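Local coordinates for intracellular exo-alpha-(1->5)-L-arabinofuranosidase (Bifidobacterium longum, PDB 2Y2W), which hydrolyses terminal alpha-(1->5)-linked L-arabinofuranosyl residues of arabinans and also acts on arabinoxylan, contributing to the breakdown of plant cell walls, at residues D136-T142 with W369-L375; V470-E474 with L498-P502. All coordinates share one frame; numbering follows the deposited sequence.

Contact 1 (D136-T142 with W369-L375); sequences DLAWHCT and WPKSPHL
H140 and C141 form a G1 beta bulge opposite D136 in the hairpin of strands 134-136 and 141-143, and the 369-375 loop packs against this turn. The H140 imidazole stacks face-to-face on the five-membered ring of W369: the centroids are 3.8 Å apart and the planes meet at 22°. Turning CG of H140 anti to its own N (chi1 -154°) places CE1 over the indole, while the edge of the six-membered ring receives D136 O, 3.2 Å from W369 CZ3. Beyond the stack, T142 N donates to P370 O (3.2 Å) from above the carbonyl plane, and a water joins T142 O to S372 N. C141 SG rests on P373 CD at 3.6 Å and on L375 CD1 at 4.0 Å. Within the turn, D136 OD2 accepts from W139 N (3.0 Å), an Asx motif that braces the chain just before the bulge. A244 of a second subunit packs on L137, H140 and W369. W139 NE1 is hydrogen-bonded to OE2 of E69, which probably binds the arabinofuranose. This is a loop-loop contact of a (beta/alpha)8 barrel: the hairpin follows the second barrel strand, the other loop the seventh, beside the probable sugar site.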
loop_
_atom_site.group_PDB
_atom_site.type_symbol
_atom_site.label_atom_id
_atom_site.label_comp_id
_atom_site.label_asym_id
_atom_site.label_seq_id
_atom_site.Cartn_x
_atom_site.Cartn_y
_atom_site.Cartn_z
ATOM N N ASP D 136 -8.939 19.587 3.898
ATOM C CA ASP D 136 -7.656 19.546 3.213
ATOM C C ASP D 136 -6.547 19.704 4.242
ATOM O O ASP D 136 -6.447 20.739 4.898
ATOM C CB ASP D 136 -7.545 20.635 2.143
ATOM C CG ASP D 136 -6.131 20.761 1.593
ATOM O OD1 ASP D 136 -5.533 19.720 1.242
ATOM O OD2 ASP D 136 -5.614 21.897 1.527
ATOM N N LEU D 137 -5.722 18.670 4.377
ATOM C CA LEU D 137 -4.612 18.678 5.330
ATOM C C LEU D 137 -3.497 19.641 4.937
ATOM O O LEU D 137 -2.907 20.290 5.799
ATOM C CB LEU D 137 -4.046 17.269 5.509
ATOM C CG LEU D 137 -4.562 16.410 6.666
ATOM C CD1 LEU D 137 -6.063 16.139 6.589
ATOM C CD2 LEU D 137 -3.787 15.106 6.709
ATOM N N ALA D 138 -3.222 19.733 3.639
ATOM C CA ALA D 138 -2.103 20.526 3.121
ATOM C C ALA D 138 -2.149 22.008 3.514
ATOM O O ALA D 138 -1.137 22.572 3.934
ATOM C CB ALA D 138 -2.013 20.381 1.616
ATOM N N TRP D 139 -3.319 22.628 3.383
ATOM C CA TRP D 139 -3.472 24.064 3.633
ATOM C C TRP D 139 -4.394 24.368 4.815
ATOM O O TRP D 139 -4.693 25.529 5.097
ATOM C CB TRP D 139 -3.927 24.778 2.353
ATOM C CG TRP D 139 -2.967 24.531 1.240
ATOM C CD1 TRP D 139 -3.127 23.670 0.193
ATOM C CD2 TRP D 139 -1.661 25.102 1.095
ATOM N NE1 TRP D 139 -2.011 23.687 -0.608
ATOM C CE2 TRP D 139 -1.093 24.554 -0.074
ATOM C CE3 TRP D 139 -0.922 26.033 1.834
ATOM C CZ2 TRP D 139 0.180 24.909 -0.527
ATOM C CZ3 TRP D 139 0.346 26.385 1.387
ATOM C CH2 TRP D 139 0.883 25.825 0.214
ATOM N N HIS D 140 -4.812 23.307 5.505
ATOM C CA HIS D 140 -5.649 23.392 6.703
ATOM C C HIS D 140 -6.957 24.134 6.431
ATOM O O HIS D 140 -7.295 25.098 7.112
ATOM C CB HIS D 140 -4.874 24.023 7.869
ATOM C CG HIS D 140 -5.366 23.605 9.219
ATOM N ND1 HIS D 140 -5.159 22.340 9.727
ATOM C CD2 HIS D 140 -6.047 24.285 10.171
ATOM C CE1 HIS D 140 -5.695 22.259 10.931
ATOM N NE2 HIS D 140 -6.239 23.425 11.224
ATOM N N CYS D 141 -7.684 23.670 5.421
ATOM C CA CYS D 141 -8.939 24.293 5.024
ATOM C C CYS D 141 -10.047 23.265 4.892
ATOM O O CYS D 141 -9.780 22.087 4.654
ATOM C CB CYS D 141 -8.767 25.031 3.692
ATOM S SG CYS D 141 -7.604 26.412 3.754
ATOM N N THR D 142 -11.288 23.716 5.058
ATOM C CA THR D 142 -12.445 22.901 4.703
ATOM C C THR D 142 -12.856 23.186 3.258
ATOM O O THR D 142 -12.965 24.346 2.844
ATOM C CB THR D 142 -13.643 23.056 5.686
ATOM O OG1 THR D 142 -14.838 22.551 5.075
ATOM C CG2 THR D 142 -13.869 24.499 6.059
ATOM N N TRP D 369 -12.023 24.436 10.285
ATOM C CA TRP D 369 -10.986 24.893 9.370
ATOM C C TRP D 369 -11.575 25.943 8.418
ATOM O O TRP D 369 -12.733 25.825 8.014
ATOM C CB TRP D 369 -10.394 23.700 8.608
ATOM C CG TRP D 369 -9.753 22.635 9.497
ATOM C CD1 TRP D 369 -9.897 22.489 10.854
ATOM C CD2 TRP D 369 -8.904 21.558 9.074
ATOM N NE1 TRP D 369 -9.178 21.404 11.296
ATOM C CE2 TRP D 369 -8.561 20.814 10.226
ATOM C CE3 TRP D 369 -8.392 21.155 7.833
ATOM C CZ2 TRP D 369 -7.727 19.692 10.174
ATOM C CZ3 TRP D 369 -7.563 20.035 7.784
ATOM C CH2 TRP D 369 -7.240 19.320 8.948
ATOM N N PRO D 370 -10.800 26.992 8.089
ATOM C CA PRO D 370 -11.309 28.095 7.263
ATOM C C PRO D 370 -11.637 27.712 5.814
ATOM O O PRO D 370 -10.955 26.876 5.223
ATOM C CB PRO D 370 -10.167 29.116 7.299
ATOM C CG PRO D 370 -8.959 28.343 7.681
ATOM C CD PRO D 370 -9.444 27.269 8.595
ATOM N N LYS D 371 -12.683 28.330 5.266
ATOM C CA LYS D 371 -13.067 28.165 3.862
ATOM C C LYS D 371 -12.480 29.285 3.011
ATOM O O LYS D 371 -12.672 30.464 3.312
ATOM C CB LYS D 371 -14.590 28.155 3.716
ATOM C CG LYS D 371 -15.206 26.769 3.640
ATOM C CD LYS D 371 -16.623 26.731 4.208
ATOM C CE LYS D 371 -17.649 27.310 3.248
ATOM N NZ LYS D 371 -19.035 27.110 3.754
ATOM N N SER D 372 -11.775 28.902 1.948
ATOM C CA SER D 372 -11.107 29.842 1.032
ATOM C C SER D 372 -10.563 31.119 1.699
ATOM O O SER D 372 -11.046 32.224 1.421
ATOM C CB SER D 372 -12.015 30.193 -0.155
ATOM O OG SER D 372 -13.255 30.728 0.279
ATOM N N PRO D 373 -9.551 30.967 2.580
ATOM C CA PRO D 373 -8.937 32.121 3.223
ATOM C C PRO D 373 -7.909 32.788 2.314
ATOM O O PRO D 373 -7.557 32.238 1.268
ATOM C CB PRO D 373 -8.243 31.508 4.440
ATOM C CG PRO D 373 -7.916 30.125 4.037
ATOM C CD PRO D 373 -8.905 29.704 2.990
ATOM N N HIS D 374 -7.435 33.964 2.717
ATOM C CA HIS D 374 -6.380 34.663 1.991
ATOM C C HIS D 374 -5.019 34.053 2.326
ATOM O O HIS D 374 -4.414 34.377 3.352
ATOM C CB HIS D 374 -6.411 36.161 2.306
ATOM C CG HIS D 374 -7.633 36.858 1.794
ATOM N ND1 HIS D 374 -7.622 37.648 0.665
ATOM C CD2 HIS D 374 -8.908 36.874 2.252
ATOM C CE1 HIS D 374 -8.836 38.126 0.452
ATOM N NE2 HIS D 374 -9.634 37.671 1.401
ATOM N N LEU D 375 -4.560 33.158 1.455
ATOM C CA LEU D 375 -3.286 32.464 1.635
ATOM C C LEU D 375 -2.373 32.680 0.438
ATOM O O LEU D 375 -2.823 32.613 -0.709
ATOM C CB LEU D 375 -3.508 30.960 1.831
ATOM C CG LEU D 375 -4.204 30.444 3.096
ATOM C CD1 LEU D 375 -4.599 28.985 2.914
ATOM C CD2 LEU D 375 -3.329 30.614 4.336
HETATM O O HOH W 1 -11.270 26.260 1.126
#

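Contact 2 (V470-E474 with L498-P502); sequences VTWDE and LSGLP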
loop_
_atom_site.group_PDB
_atom_site.type_symbol
_atom_site.label_atom_id
_atom_site.label_comp_id
_atom_site.label_asym_id
_atom_site.label_seq_id
_atom_site.Cartn_x
_atom_site.Cartn_y
_atom_site.Cartn_z
ATOM N N VAL D 470 15.793 35.244 -28.543
ATOM C CA VAL D 470 15.201 35.656 -29.812
ATOM C C VAL D 470 14.290 34.550 -30.346
ATOM O O VAL D 470 14.722 33.409 -30.520
ATOM C CB VAL D 470 16.281 36.003 -30.873
ATOM C CG1 VAL D 470 15.634 36.416 -32.192
ATOM C CG2 VAL D 470 17.201 37.107 -30.370
ATOM N N THR D 471 13.027 34.895 -30.584
ATOM C CA THR D 471 12.090 33.985 -31.240
ATOM C C THR D 471 11.752 34.501 -32.635
ATOM O O THR D 471 11.533 35.701 -32.828
ATOM C CB THR D 471 10.803 33.758 -30.417
ATOM O OG1 THR D 471 10.313 35.010 -29.923
ATOM C CG2 THR D 471 11.077 32.829 -29.246
ATOM N N TRP D 472 11.713 33.584 -33.600
ATOM C CA TRP D 472 11.609 33.947 -35.011
ATOM C C TRP D 472 10.797 32.940 -35.822
ATOM O O TRP D 472 11.086 31.740 -35.816
ATOM C CB TRP D 472 13.018 34.107 -35.601
ATOM C CG TRP D 472 13.077 34.328 -37.086
ATOM C CD1 TRP D 472 13.542 33.451 -38.024
ATOM C CD2 TRP D 472 12.676 35.503 -37.801
ATOM N NE1 TRP D 472 13.450 34.002 -39.278
ATOM C CE2 TRP D 472 12.922 35.262 -39.171
ATOM C CE3 TRP D 472 12.130 36.735 -37.417
ATOM C CZ2 TRP D 472 12.641 36.208 -40.163
ATOM C CZ3 TRP D 472 11.849 37.676 -38.405
ATOM C CH2 TRP D 472 12.108 37.404 -39.761
ATOM N N ASP D 473 9.779 33.451 -36.513
ATOM C CA ASP D 473 8.975 32.661 -37.444
ATOM C C ASP D 473 9.436 32.961 -38.870
ATOM O O ASP D 473 9.314 34.095 -39.347
ATOM C CB ASP D 473 7.483 32.984 -37.274
ATOM C CG ASP D 473 6.571 31.892 -37.816
ATOM O OD1 ASP D 473 6.741 31.477 -38.983
ATOM O OD2 ASP D 473 5.665 31.457 -37.072
ATOM N N GLU D 474 9.968 31.939 -39.538
ATOM C CA GLU D 474 10.514 32.071 -40.892
ATOM C C GLU D 474 9.420 32.253 -41.952
ATOM O O GLU D 474 9.706 32.634 -43.091
ATOM C CB GLU D 474 11.386 30.854 -41.226
ATOM C CG GLU D 474 12.436 31.097 -42.309
ATOM C CD GLU D 474 13.176 29.832 -42.725
ATOM O OE1 GLU D 474 13.373 28.933 -41.876
ATOM O OE2 GLU D 474 13.572 29.738 -43.907
ATOM N N LEU D 498 20.503 41.538 -35.327
ATOM C CA LEU D 498 19.869 40.276 -35.713
ATOM C C LEU D 498 20.660 39.580 -36.821
ATOM O O LEU D 498 21.394 38.628 -36.548
ATOM C CB LEU D 498 18.400 40.489 -36.122
ATOM C CG LEU D 498 17.335 40.885 -35.078
ATOM C CD1 LEU D 498 17.417 40.043 -33.800
ATOM C CD2 LEU D 498 17.366 42.380 -34.744
ATOM N N SER D 499 20.510 40.066 -38.055
ATOM C CA SER D 499 21.292 39.613 -39.220
ATOM C C SER D 499 21.124 38.130 -39.584
ATOM O O SER D 499 20.561 37.806 -40.632
ATOM C CB SER D 499 22.781 39.978 -39.059
ATOM O OG SER D 499 23.570 39.455 -40.116
ATOM N N GLY D 500 21.609 37.244 -38.716
ATOM C CA GLY D 500 21.661 35.808 -38.990
ATOM C C GLY D 500 20.339 35.064 -39.073
ATOM O O GLY D 500 20.326 33.846 -39.267
ATOM N N LEU D 501 19.232 35.790 -38.934
ATOM C CA LEU D 501 17.898 35.195 -38.997
ATOM C C LEU D 501 17.460 34.921 -40.437
ATOM O O LEU D 501 17.563 35.806 -41.293
ATOM C CB LEU D 501 16.869 36.088 -38.294
ATOM C CG LEU D 501 16.987 36.285 -36.779
ATOM C CD1 LEU D 501 16.113 37.439 -36.332
ATOM C CD2 LEU D 501 16.633 35.015 -36.013
ATOM N N PRO D 502 16.974 33.693 -40.705
ATOM C CA PRO D 502 16.460 33.322 -42.023
ATOM C C PRO D 502 15.083 33.924 -42.280
ATOM O O PRO D 502 14.688 34.084 -43.435
ATOM C CB PRO D 502 16.355 31.791 -41.947
ATOM C CG PRO D 502 17.077 31.389 -40.695
ATOM C CD PRO D 502 16.944 32.550 -39.777
#
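The backbones of strand 462-473 and the 498-502 loop run the same way past W472 and L501 and converge: CA-CA separations fall from 8.8 Å at V470-L498 to 7.5 Å at W472-L501 and 6.2 Å at E474-P502. No backbone hydrogen bond spans them, so the loop does not extend the sheet here. Its own bend is a classic gamma turn, with G500 N hydrogen-bonded to L498 O at 2.6 Å and a positive phi of 61° at S499. Residues 503-510, directly after P502, are not modelled.

The side chains close the gap. With CG of W472 anti to the backbone N (chi1 173°), the indole presents one face to L501, whose CB stands 4.1 Å from the centroid of the five-membered ring and only 6° off its normal, a CH-pi contact. The L501 branches spread from there: CD2 lies 3.7 Å from W472 CB and also meets V470 CG1 tip to tip, while CD1 leans toward the six-membered ring. E474 N lies over the opposite indole face, toward its rim. P502 slides past the indole in the opposing direction, its carbonyl carbon C 3.4 Å from W472 NE1 at the ring edge. The extended E474 chain crosses P502 at about a right angle, bringing CD to 3.8 Å from P502 CB. F564 of strand 558-564 touches V470, W472, L498 and L501, and Y446 adds to the packing on V470, L501 and P502.

Between the two segments the contact is thus apolar and CH-pi packing with no directional polar bond, which implies that shape complementarity around the W472 indole sets the position of the loop.

How the contacts relate
Contacts 1 and 2 lie on opposite sides of the chain's centre, with centres 48 Å apart and nearest atoms about 32 Å apart, so neither touches the other. They are also in series along the chain, and they differ in reach: contact 1 brings together segments 227 residues apart in sequence, contact 2 segments only 24 apart within the beta-rich C-terminal part. Their relation to the catalytic centre is equally unlike. In contact 1 the W139 side chain comes within about 3 Å of that of E69 and about 4 Å of that of N114, both probable arabinofuranose-binding residues, whereas contact 2 is a surface contact far from the probable catalytic and sugar-binding residues.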